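Local coordinates for protein pyrrolidone-carboxylate peptidase (Deinococcus radiodurans R1, PDB 5Z48) that removes N-terminal pyroglutamyl (5-oxoproline) groups from polypeptides as a thiol peptidase, probably sparing those followed by proline, at residues B[5-11]-B[65-71]; B[56-61]-B[152-157]; B[119-124]-B[207-211]. All blocks are in the same frame, centred on the assembly; numbering follows the deposited sequence.

Contact 1 (B[5-11]-B[65-71]). With PCA (pyroglutamic acid), chain I.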
loop_
_atom_site.group_PDB
_atom_site.type_symbol
_atom_site.label_atom_id
_atom_site.label_comp_id
_atom_site.label_asym_id
_atom_site.label_seq_id
_atom_site.Cartn_x
_atom_site.Cartn_y
_atom_site.Cartn_z
ATOM N N THR B 5 4.988 -6.422 -39.473
ATOM C CA THR B 5 4.492 -5.289 -38.711
ATOM C C THR B 5 4.226 -5.706 -37.275
ATOM O O THR B 5 3.560 -6.718 -37.038
ATOM C CB THR B 5 3.183 -4.770 -39.294
ATOM O OG1 THR B 5 3.434 -4.313 -40.632
ATOM C CG2 THR B 5 2.574 -3.643 -38.431
ATOM N N LEU B 6 4.721 -4.922 -36.325
ATOM C CA LEU B 6 4.261 -5.056 -34.945
ATOM C C LEU B 6 3.152 -4.029 -34.742
ATOM O O LEU B 6 3.357 -2.824 -34.966
ATOM C CB LEU B 6 5.399 -4.857 -33.942
ATOM C CG LEU B 6 4.938 -4.974 -32.466
ATOM C CD1 LEU B 6 5.932 -5.759 -31.626
ATOM C CD2 LEU B 6 4.757 -3.627 -31.852
ATOM N N LEU B 7 1.950 -4.506 -34.390
ATOM C CA LEU B 7 0.843 -3.601 -34.079
ATOM C C LEU B 7 0.962 -3.143 -32.636
ATOM O O LEU B 7 0.971 -3.971 -31.736
ATOM C CB LEU B 7 -0.501 -4.303 -34.308
ATOM C CG LEU B 7 -1.752 -3.517 -33.864
ATOM C CD1 LEU B 7 -1.888 -2.250 -34.685
ATOM C CD2 LEU B 7 -3.030 -4.390 -34.028
ATOM N N LEU B 8 1.055 -1.832 -32.413
ATOM C CA LEU B 8 1.205 -1.254 -31.079
ATOM C C LEU B 8 0.003 -0.374 -30.803
ATOM O O LEU B 8 -0.279 0.519 -31.584
ATOM C CB LEU B 8 2.490 -0.427 -31.015
ATOM C CG LEU B 8 2.696 0.398 -29.737
ATOM C CD1 LEU B 8 2.743 -0.507 -28.474
ATOM C CD2 LEU B 8 3.984 1.208 -29.843
ATOM N N THR B 9 -0.756 -0.650 -29.722
ATOM C CA THR B 9 -1.899 0.219 -29.425
ATOM C C THR B 9 -1.753 0.862 -28.050
ATOM O O THR B 9 -1.080 0.335 -27.170
ATOM C CB THR B 9 -3.235 -0.538 -29.501
ATOM O OG1 THR B 9 -3.321 -1.533 -28.458
ATOM C CG2 THR B 9 -3.373 -1.257 -30.821
ATOM N N GLY B 10 -2.386 2.029 -27.899
ATOM C CA GLY B 10 -2.560 2.668 -26.603
ATOM C C GLY B 10 -4.008 3.105 -26.480
ATOM O O GLY B 10 -4.792 2.957 -27.411
ATOM N N PHE B 11 -4.346 3.628 -25.303
ATOM C CA PHE B 11 -5.706 4.080 -25.035
ATOM C C PHE B 11 -5.752 5.590 -24.803
ATOM O O PHE B 11 -4.787 6.193 -24.322
ATOM C CB PHE B 11 -6.319 3.379 -23.778
ATOM C CG PHE B 11 -6.909 2.039 -24.041
ATOM C CD1 PHE B 11 -8.154 1.917 -24.619
ATOM C CD2 PHE B 11 -6.211 0.870 -23.691
ATOM C CE1 PHE B 11 -8.733 0.679 -24.845
ATOM C CE2 PHE B 11 -6.792 -0.400 -23.902
ATOM C CZ PHE B 11 -8.042 -0.498 -24.492
ATOM N N PRO B 65 -0.745 -8.255 -38.630
ATOM C CA PRO B 65 0.555 -8.041 -37.986
ATOM C C PRO B 65 1.210 -9.361 -37.619
ATOM O O PRO B 65 0.537 -10.367 -37.398
ATOM C CB PRO B 65 0.203 -7.224 -36.738
ATOM C CG PRO B 65 -1.250 -7.598 -36.434
ATOM C CD PRO B 65 -1.888 -7.887 -37.780
ATOM N N GLY B 66 2.546 -9.339 -37.559
ATOM C CA GLY B 66 3.302 -10.477 -37.074
ATOM C C GLY B 66 3.418 -10.566 -35.576
ATOM O O GLY B 66 3.863 -11.605 -35.084
ATOM N N ALA B 67 3.035 -9.513 -34.857
ATOM C CA ALA B 67 3.029 -9.483 -33.401
ATOM C C ALA B 67 2.143 -8.332 -32.977
ATOM O O ALA B 67 1.979 -7.362 -33.730
ATOM C CB ALA B 67 4.448 -9.286 -32.857
ATOM N N VAL B 68 1.566 -8.443 -31.767
ATOM C CA VAL B 68 0.589 -7.475 -31.264
ATOM C C VAL B 68 0.960 -7.109 -29.833
ATOM O O VAL B 68 0.995 -7.981 -28.944
ATOM C CB VAL B 68 -0.851 -8.027 -31.332
ATOM C CG1 VAL B 68 -1.869 -7.045 -30.766
ATOM C CG2 VAL B 68 -1.194 -8.457 -32.773
ATOM N N LEU B 69 1.239 -5.821 -29.608
ATOM C CA LEU B 69 1.538 -5.266 -28.283
ATOM C C LEU B 69 0.469 -4.235 -27.902
ATOM O O LEU B 69 0.477 -3.098 -28.385
ATOM C CB LEU B 69 2.953 -4.666 -28.253
ATOM C CG LEU B 69 3.414 -4.154 -26.871
ATOM C CD1 LEU B 69 3.322 -5.211 -25.793
ATOM C CD2 LEU B 69 4.878 -3.691 -26.962
ATOM N N LEU B 70 -0.472 -4.619 -27.035
ATOM C CA LEU B 70 -1.520 -3.726 -26.572
ATOM C C LEU B 70 -1.054 -3.086 -25.260
ATOM O O LEU B 70 -0.560 -3.809 -24.374
ATOM C CB LEU B 70 -2.794 -4.527 -26.324
ATOM C CG LEU B 70 -3.237 -5.472 -27.458
ATOM C CD1 LEU B 70 -4.382 -6.375 -26.867
ATOM C CD2 LEU B 70 -3.728 -4.737 -28.674
ATOM N N THR B 71 -1.195 -1.770 -25.128
ATOM C CA THR B 71 -0.744 -1.101 -23.904
ATOM C C THR B 71 -1.850 -0.226 -23.300
ATOM O O THR B 71 -2.782 0.237 -23.979
ATOM C CB THR B 71 0.534 -0.246 -24.134
ATOM O OG1 THR B 71 0.246 0.971 -24.815
ATOM C CG2 THR B 71 1.554 -1.035 -24.955
HETATM N N PCA I . -6.409 1.619 -18.535
HETATM C CA PCA I . -7.750 1.090 -18.309
HETATM C CB PCA I . -8.584 1.384 -19.567
HETATM C CG PCA I . -7.739 2.256 -20.498
HETATM C CD PCA I . -6.399 2.290 -19.807
HETATM O OE PCA I . -5.423 2.858 -20.308
HETATM C C PCA I . -7.672 -0.400 -17.921
HETATM O O PCA I . -8.549 -1.218 -18.215
HETATM O OXT PCA I . -6.659 -0.843 -17.309
HETATM O O HOH W 1 -4.285 -0.479 -26.104
#
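L7 and V68 are neighbours on two adjacent parallel strands at the heart of the sheet of an alpha/beta fold, their side chains on the same face, the axes 4.7 Å apart and 14° off parallel. Main-chain bonds set the register: L7 N donates to A67 O, L69 N returns a 2.8 Å bond to L7 O, and T9 N donates to L69 O. On its other edge strand 5-11 bonds to strand 38-45, so it lies inside the sheet, and G66 N on T5 O begins the pairing where a loop enters.

Leucines and alanine suit buried strands whose two faces both meet helices. L6 and L8 lie with A67 and L69 on one face, L8 CD1 resting 4.0 Å from L69 CG; L7 shares the other face with V68, and L7 CB is also 3.9 Å from P65 CB.

Threonines handle the polar end. T9 O is gripped twice by T71: OG1 comes in the carbonyl plane on a lone pair at 2.8 Å, whereas N stands above that plane. With OG1 of T9 turned between N and the carbonyl carbon (chi1 66°), it reaches a water that donates to T71 O at 2.7 Å.

F11 carries the pairing into the substrate pocket. Pyroglutamate lies over one face of its ring, where PCA CG sits 3.6 Å from F11 CG.

Contact 2 (B[56-61]-B[152-157])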
loop_
_atom_site.group_PDB
_atom_site.type_symbol
_atom_site.label_atom_id
_atom_site.label_comp_id
_atom_site.label_asym_id
_atom_site.label_seq_id
_atom_site.Cartn_x
_atom_site.Cartn_y
_atom_site.Cartn_z
ATOM N N LEU B 56 -10.064 -2.593 -33.060
ATOM C CA LEU B 56 -8.970 -3.554 -32.944
ATOM C C LEU B 56 -9.124 -4.668 -33.976
ATOM O O LEU B 56 -8.138 -5.076 -34.613
ATOM C CB LEU B 56 -8.926 -4.113 -31.511
ATOM C CG LEU B 56 -7.773 -5.059 -31.205
ATOM C CD1 LEU B 56 -6.437 -4.529 -31.667
ATOM C CD2 LEU B 56 -7.712 -5.324 -29.673
ATOM N N THR B 57 -10.360 -5.130 -34.191
ATOM C CA THR B 57 -10.609 -6.101 -35.255
ATOM C C THR B 57 -10.186 -5.551 -36.605
ATOM O O THR B 57 -9.544 -6.256 -37.401
ATOM C CB THR B 57 -12.081 -6.497 -35.281
ATOM O OG1 THR B 57 -12.362 -7.341 -34.156
ATOM C CG2 THR B 57 -12.406 -7.279 -36.521
ATOM N N ARG B 58 -10.536 -4.291 -36.895
ATOM C CA ARG B 58 -10.118 -3.717 -38.175
ATOM C C ARG B 58 -8.592 -3.673 -38.294
ATOM O O ARG B 58 -8.039 -3.992 -39.356
ATOM C CB ARG B 58 -10.751 -2.335 -38.347
ATOM C CG ARG B 58 -10.291 -1.571 -39.557
ATOM C CD ARG B 58 -11.070 -0.283 -39.638
ATOM N NE ARG B 58 -11.195 0.183 -41.010
ATOM N N LEU B 59 -7.900 -3.281 -37.223
ATOM C CA LEU B 59 -6.437 -3.254 -37.255
ATOM C C LEU B 59 -5.851 -4.653 -37.476
ATOM O O LEU B 59 -4.919 -4.831 -38.279
ATOM C CB LEU B 59 -5.895 -2.647 -35.950
ATOM C CG LEU B 59 -6.087 -1.151 -35.760
ATOM C CD1 LEU B 59 -5.958 -0.814 -34.234
ATOM C CD2 LEU B 59 -5.096 -0.346 -36.614
ATOM N N LEU B 60 -6.361 -5.660 -36.754
ATOM C CA LEU B 60 -5.835 -7.015 -36.917
ATOM C C LEU B 60 -6.061 -7.532 -38.333
ATOM O O LEU B 60 -5.174 -8.154 -38.938
ATOM C CB LEU B 60 -6.489 -7.950 -35.907
ATOM C CG LEU B 60 -6.129 -7.661 -34.468
ATOM C CD1 LEU B 60 -7.063 -8.484 -33.518
ATOM C CD2 LEU B 60 -4.658 -8.053 -34.191
ATOM N N SER B 61 -7.232 -7.238 -38.899
ATOM C CA SER B 61 -7.558 -7.697 -40.247
ATOM C C SER B 61 -6.755 -6.944 -41.316
ATOM O O SER B 61 -6.238 -7.546 -42.266
ATOM C CB SER B 61 -9.060 -7.513 -40.482
ATOM O OG SER B 61 -9.463 -8.172 -41.657
ATOM N N HIS B 152 -10.156 -9.979 -26.425
ATOM C CA HIS B 152 -10.677 -9.823 -27.787
ATOM C C HIS B 152 -9.617 -10.161 -28.837
ATOM O O HIS B 152 -9.900 -10.883 -29.814
ATOM C CB HIS B 152 -11.167 -8.391 -27.957
ATOM C CG HIS B 152 -11.696 -8.095 -29.312
ATOM N ND1 HIS B 152 -13.041 -8.178 -29.617
ATOM C CD2 HIS B 152 -11.070 -7.711 -30.449
ATOM C CE1 HIS B 152 -13.217 -7.851 -30.889
ATOM N NE2 HIS B 152 -12.034 -7.589 -31.419
ATOM N N ALA B 153 -8.401 -9.639 -28.674
ATOM C CA ALA B 153 -7.372 -9.879 -29.686
ATOM C C ALA B 153 -6.958 -11.347 -29.712
ATOM O O ALA B 153 -6.787 -11.927 -30.803
ATOM C CB ALA B 153 -6.165 -8.978 -29.412
ATOM N N LEU B 154 -6.768 -11.968 -28.542
ATOM C CA LEU B 154 -6.337 -13.365 -28.528
ATOM C C LEU B 154 -7.398 -14.263 -29.152
ATOM O O LEU B 154 -7.077 -15.183 -29.911
ATOM C CB LEU B 154 -5.997 -13.782 -27.089
ATOM C CG LEU B 154 -4.726 -13.148 -26.543
ATOM C CD1 LEU B 154 -4.668 -13.304 -25.002
ATOM C CD2 LEU B 154 -3.472 -13.800 -27.170
ATOM N N HIS B 155 -8.679 -13.980 -28.865
ATOM C CA HIS B 155 -9.779 -14.755 -29.437
ATOM C C HIS B 155 -9.828 -14.602 -30.956
ATOM O O HIS B 155 -9.949 -15.603 -31.679
ATOM C CB HIS B 155 -11.097 -14.282 -28.822
ATOM C CG HIS B 155 -12.289 -15.045 -29.309
ATOM N ND1 HIS B 155 -12.501 -16.366 -28.981
ATOM C CD2 HIS B 155 -13.346 -14.668 -30.066
ATOM C CE1 HIS B 155 -13.632 -16.779 -29.533
ATOM N NE2 HIS B 155 -14.165 -15.769 -30.200
ATOM N N TRP B 156 -9.761 -13.357 -31.447
ATOM C CA TRP B 156 -9.806 -13.106 -32.890
ATOM C C TRP B 156 -8.664 -13.830 -33.592
ATOM O O TRP B 156 -8.866 -14.517 -34.601
ATOM C CB TRP B 156 -9.743 -11.585 -33.152
ATOM C CG TRP B 156 -9.996 -11.240 -34.588
ATOM C CD1 TRP B 156 -11.188 -10.857 -35.135
ATOM C CD2 TRP B 156 -9.046 -11.270 -35.668
ATOM N NE1 TRP B 156 -11.039 -10.641 -36.485
ATOM C CE2 TRP B 156 -9.736 -10.872 -36.835
ATOM C CE3 TRP B 156 -7.677 -11.584 -35.755
ATOM C CZ2 TRP B 156 -9.117 -10.793 -38.088
ATOM C CZ3 TRP B 156 -7.059 -11.503 -36.992
ATOM C CH2 TRP B 156 -7.783 -11.117 -38.151
ATOM N N LEU B 157 -7.448 -13.707 -33.045
ATOM C CA LEU B 157 -6.303 -14.364 -33.663
ATOM C C LEU B 157 -6.495 -15.879 -33.718
ATOM O O LEU B 157 -6.279 -16.501 -34.764
ATOM C CB LEU B 157 -5.031 -13.997 -32.917
ATOM C CG LEU B 157 -4.521 -12.564 -33.159
ATOM C CD1 LEU B 157 -3.450 -12.267 -32.093
ATOM C CD2 LEU B 157 -3.973 -12.382 -34.576
#
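The contact of T57 and L60 with H152 and W156 is a helix-helix packing on one side of the central sheet, where helices 49-63 and 145-159 lie next to each other. The short axes pass 10.5 Å apart and cross at -43°. Beneath them is the sheet: L56 and L60 also rest on L7, and A153 on L70, which accounts for the aliphatic residues on the inner side. There L56 CD2 meets A153 CB at 4.0 Å, the small alanine letting the leucine methyl come close to its helix.

Further out the indole of W156 does the work. Its CG stands anti to N (chi1 -171°), which sends the ring across to the other helix and lays one face over L60: CB of L60 is 3.9 Å from the centroid of the six-membered ring, 17° off the normal, a CH-pi contact. T57 CG2 approaches W156 NE1 obliquely at 3.6 Å, and S61 CB lies by W156 CZ2. H160 stacks on the same tryptophan.

T57 OG1 and H152 NE2 form the one hydrogen bond between segments 56-61 and 152-157, 2.8 Å long, with the hydroxyl at the ring edge and in its plane. This polar pair gives the two helices a directional link, while their inner sides meet through apolar contacts that have no such direction.

Contact 3 (B[119-124]-B[207-211]). With DMS (dimethyl sulfoxide), chain H.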
loop_
_atom_site.group_PDB
_atom_site.type_symbol
_atom_site.label_atom_id
_atom_site.label_comp_id
_atom_site.label_asym_id
_atom_site.label_seq_id
_atom_site.Cartn_x
_atom_site.Cartn_y
_atom_site.Cartn_z
ATOM N N LEU B 119 2.870 -13.591 -25.879
ATOM C CA LEU B 119 4.149 -12.907 -25.933
ATOM C C LEU B 119 5.223 -13.738 -25.224
ATOM O O LEU B 119 4.923 -14.549 -24.342
ATOM C CB LEU B 119 4.051 -11.530 -25.256
ATOM C CG LEU B 119 3.147 -10.497 -25.933
ATOM C CD1 LEU B 119 3.238 -9.224 -25.164
ATOM C CD2 LEU B 119 3.639 -10.303 -27.356
ATOM N N PRO B 120 6.505 -13.525 -25.571
ATOM C CA PRO B 120 7.612 -14.202 -24.882
ATOM C C PRO B 120 7.912 -13.474 -23.573
ATOM O O PRO B 120 8.769 -12.606 -23.506
ATOM C CB PRO B 120 8.749 -14.103 -25.905
ATOM C CG PRO B 120 8.451 -12.827 -26.674
ATOM C CD PRO B 120 6.949 -12.775 -26.755
ATOM N N LEU B 121 7.114 -13.804 -22.534
ATOM C CA LEU B 121 7.121 -13.008 -21.299
ATOM C C LEU B 121 8.509 -12.935 -20.686
ATOM O O LEU B 121 8.953 -11.842 -20.296
ATOM C CB LEU B 121 6.115 -13.568 -20.273
ATOM C CG LEU B 121 4.672 -13.590 -20.776
ATOM C CD1 LEU B 121 3.791 -14.272 -19.698
ATOM C CD2 LEU B 121 4.125 -12.214 -21.169
ATOM N N ARG B 122 9.191 -14.076 -20.531
ATOM C CA ARG B 122 10.483 -14.035 -19.835
ATOM C C ARG B 122 11.539 -13.297 -20.651
ATOM O O ARG B 122 12.364 -12.575 -20.068
ATOM C CB ARG B 122 10.965 -15.440 -19.465
ATOM C CG ARG B 122 10.050 -16.168 -18.469
ATOM C CD ARG B 122 10.037 -15.560 -17.063
ATOM N NE ARG B 122 8.920 -16.107 -16.257
ATOM C CZ ARG B 122 8.612 -15.659 -15.042
ATOM N NH1 ARG B 122 9.331 -14.686 -14.476
ATOM N NH2 ARG B 122 7.558 -16.129 -14.399
ATOM N N ALA B 123 11.491 -13.391 -21.985
ATOM C CA ALA B 123 12.439 -12.647 -22.811
ATOM C C ALA B 123 12.234 -11.146 -22.667
ATOM O O ALA B 123 13.197 -10.369 -22.680
ATOM C CB ALA B 123 12.278 -13.055 -24.266
ATOM N N ILE B 124 10.977 -10.707 -22.534
ATOM C CA ILE B 124 10.746 -9.278 -22.330
ATOM C C ILE B 124 11.269 -8.833 -20.965
ATOM O O ILE B 124 11.936 -7.793 -20.860
ATOM C CB ILE B 124 9.252 -8.947 -22.491
ATOM C CG1 ILE B 124 8.777 -9.230 -23.931
ATOM C CG2 ILE B 124 8.983 -7.463 -22.119
ATOM C CD1 ILE B 124 7.211 -9.245 -24.056
ATOM N N ALA B 207 12.208 -6.740 -28.014
ATOM C CA ALA B 207 12.384 -8.129 -27.580
ATOM C C ALA B 207 11.390 -9.055 -28.290
ATOM O O ALA B 207 11.743 -10.182 -28.664
ATOM C CB ALA B 207 12.240 -8.266 -26.061
ATOM N N ILE B 208 10.153 -8.588 -28.476
ATOM C CA ILE B 208 9.142 -9.410 -29.136
ATOM C C ILE B 208 9.576 -9.730 -30.561
ATOM O O ILE B 208 9.525 -10.880 -31.014
ATOM C CB ILE B 208 7.780 -8.689 -29.126
ATOM C CG1 ILE B 208 7.200 -8.632 -27.698
ATOM C CG2 ILE B 208 6.827 -9.404 -30.081
ATOM C CD1 ILE B 208 6.146 -7.507 -27.507
ATOM N N THR B 209 10.027 -8.708 -31.286
ATOM C CA THR B 209 10.340 -8.968 -32.687
ATOM C C THR B 209 11.646 -9.725 -32.839
ATOM O O THR B 209 11.831 -10.440 -33.833
ATOM C CB THR B 209 10.385 -7.674 -33.506
ATOM O OG1 THR B 209 11.426 -6.823 -33.005
ATOM C CG2 THR B 209 9.032 -6.902 -33.427
ATOM N N ALA B 210 12.569 -9.563 -31.894
ATOM C CA ALA B 210 13.788 -10.354 -31.923
ATOM C C ALA B 210 13.459 -11.831 -31.748
ATOM O O ALA B 210 14.077 -12.685 -32.367
ATOM C CB ALA B 210 14.748 -9.873 -30.836
ATOM N N GLN B 211 12.457 -12.141 -30.919
ATOM C CA GLN B 211 12.126 -13.548 -30.681
ATOM C C GLN B 211 11.447 -14.176 -31.877
ATOM O O GLN B 211 11.583 -15.384 -32.099
ATOM C CB GLN B 211 11.215 -13.707 -29.458
ATOM C CG GLN B 211 11.847 -13.407 -28.123
ATOM C CD GLN B 211 12.941 -14.399 -27.766
ATOM O OE1 GLN B 211 12.775 -15.606 -27.924
ATOM N NE2 GLN B 211 14.083 -13.888 -27.330
HETATM S S DMS H . 5.077 -17.463 -22.080
HETATM O O DMS H . 6.217 -16.521 -22.130
HETATM C C1 DMS H . 3.509 -16.884 -22.787
HETATM C C2 DMS H . 4.627 -17.880 -20.374
#
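P120 presses against Q211 from an unusual position, for the proline is both the centre of an inverse gamma turn and the N-cap of helix 121-130. A proline suits this spot: its ring closes off the backbone N, which is no donor, and holds the chain at the bend that starts the helix. I124 N bonds back to P120 O. Q211 runs alongside the ring in the opposite direction, its CG 3.7 Å from P120 CG. The glutamine chain bends at chi2 (-66°), which brings its amide round to A123, where NE2 lies 3.7 Å from CB.

No hydrogen bond crosses between the segments. Deeper in, the contact is aliphatic. I208 reaches between two partners: its CD1 meets L119 CD2 at 3.8 Å, and its CG1 meets I124 CD1 at 3.7 Å, the two isoleucines crossing obliquely. A207 offers just a methyl, 4.2 Å from I124 CG1, and this small residue suits the place where the backbones come nearest.

At the turn's other side a dimethyl sulfoxide, probably from the crystallisation liquor, accepts a 2.9 Å bond from L121 N, a first-turn amide of the helix. L121 CD1 lies 3.8 Å from C2 of the dimethyl sulfoxide, and this side chain packs on L82 and I137. With an alanine in place of L121, the apolar cover over L82 and I137 would probably be thinned, though I124 still touches L82 and R122 I137, and the dimethyl sulfoxide methyls would lose a neighbour. R122 forms salt bridges with D91 and D104 of the second subunit.

I208 also sits on A67 and L69, and L119 on L69, so the start of one helix and the end of another meet above the sheet, as in the helical layer of a three-layer alpha/beta/alpha sandwich.

Contact 1 is the shared floor of the other two. Its L7 and V68 side meets contact 2, with V68 CG2 3.8 Å from L60 CD2, while its L6 and A67 side meets contact 3, with A67 CB 3.7 Å from I208 CG2. Contacts 2 and 3 thus lie on opposite faces of the sheet, their centres 20 Å apart and their nearest atoms about 6 Å apart, without touching. Contact 1 comes nearest the chemistry: the side chain of F11 is about 4 Å from that of C146, the probable nucleophile. From L56 to C146 is about 10 Å, and from L119 to E83, of the probable catalytic triad, about 8 Å, side chain to side chain.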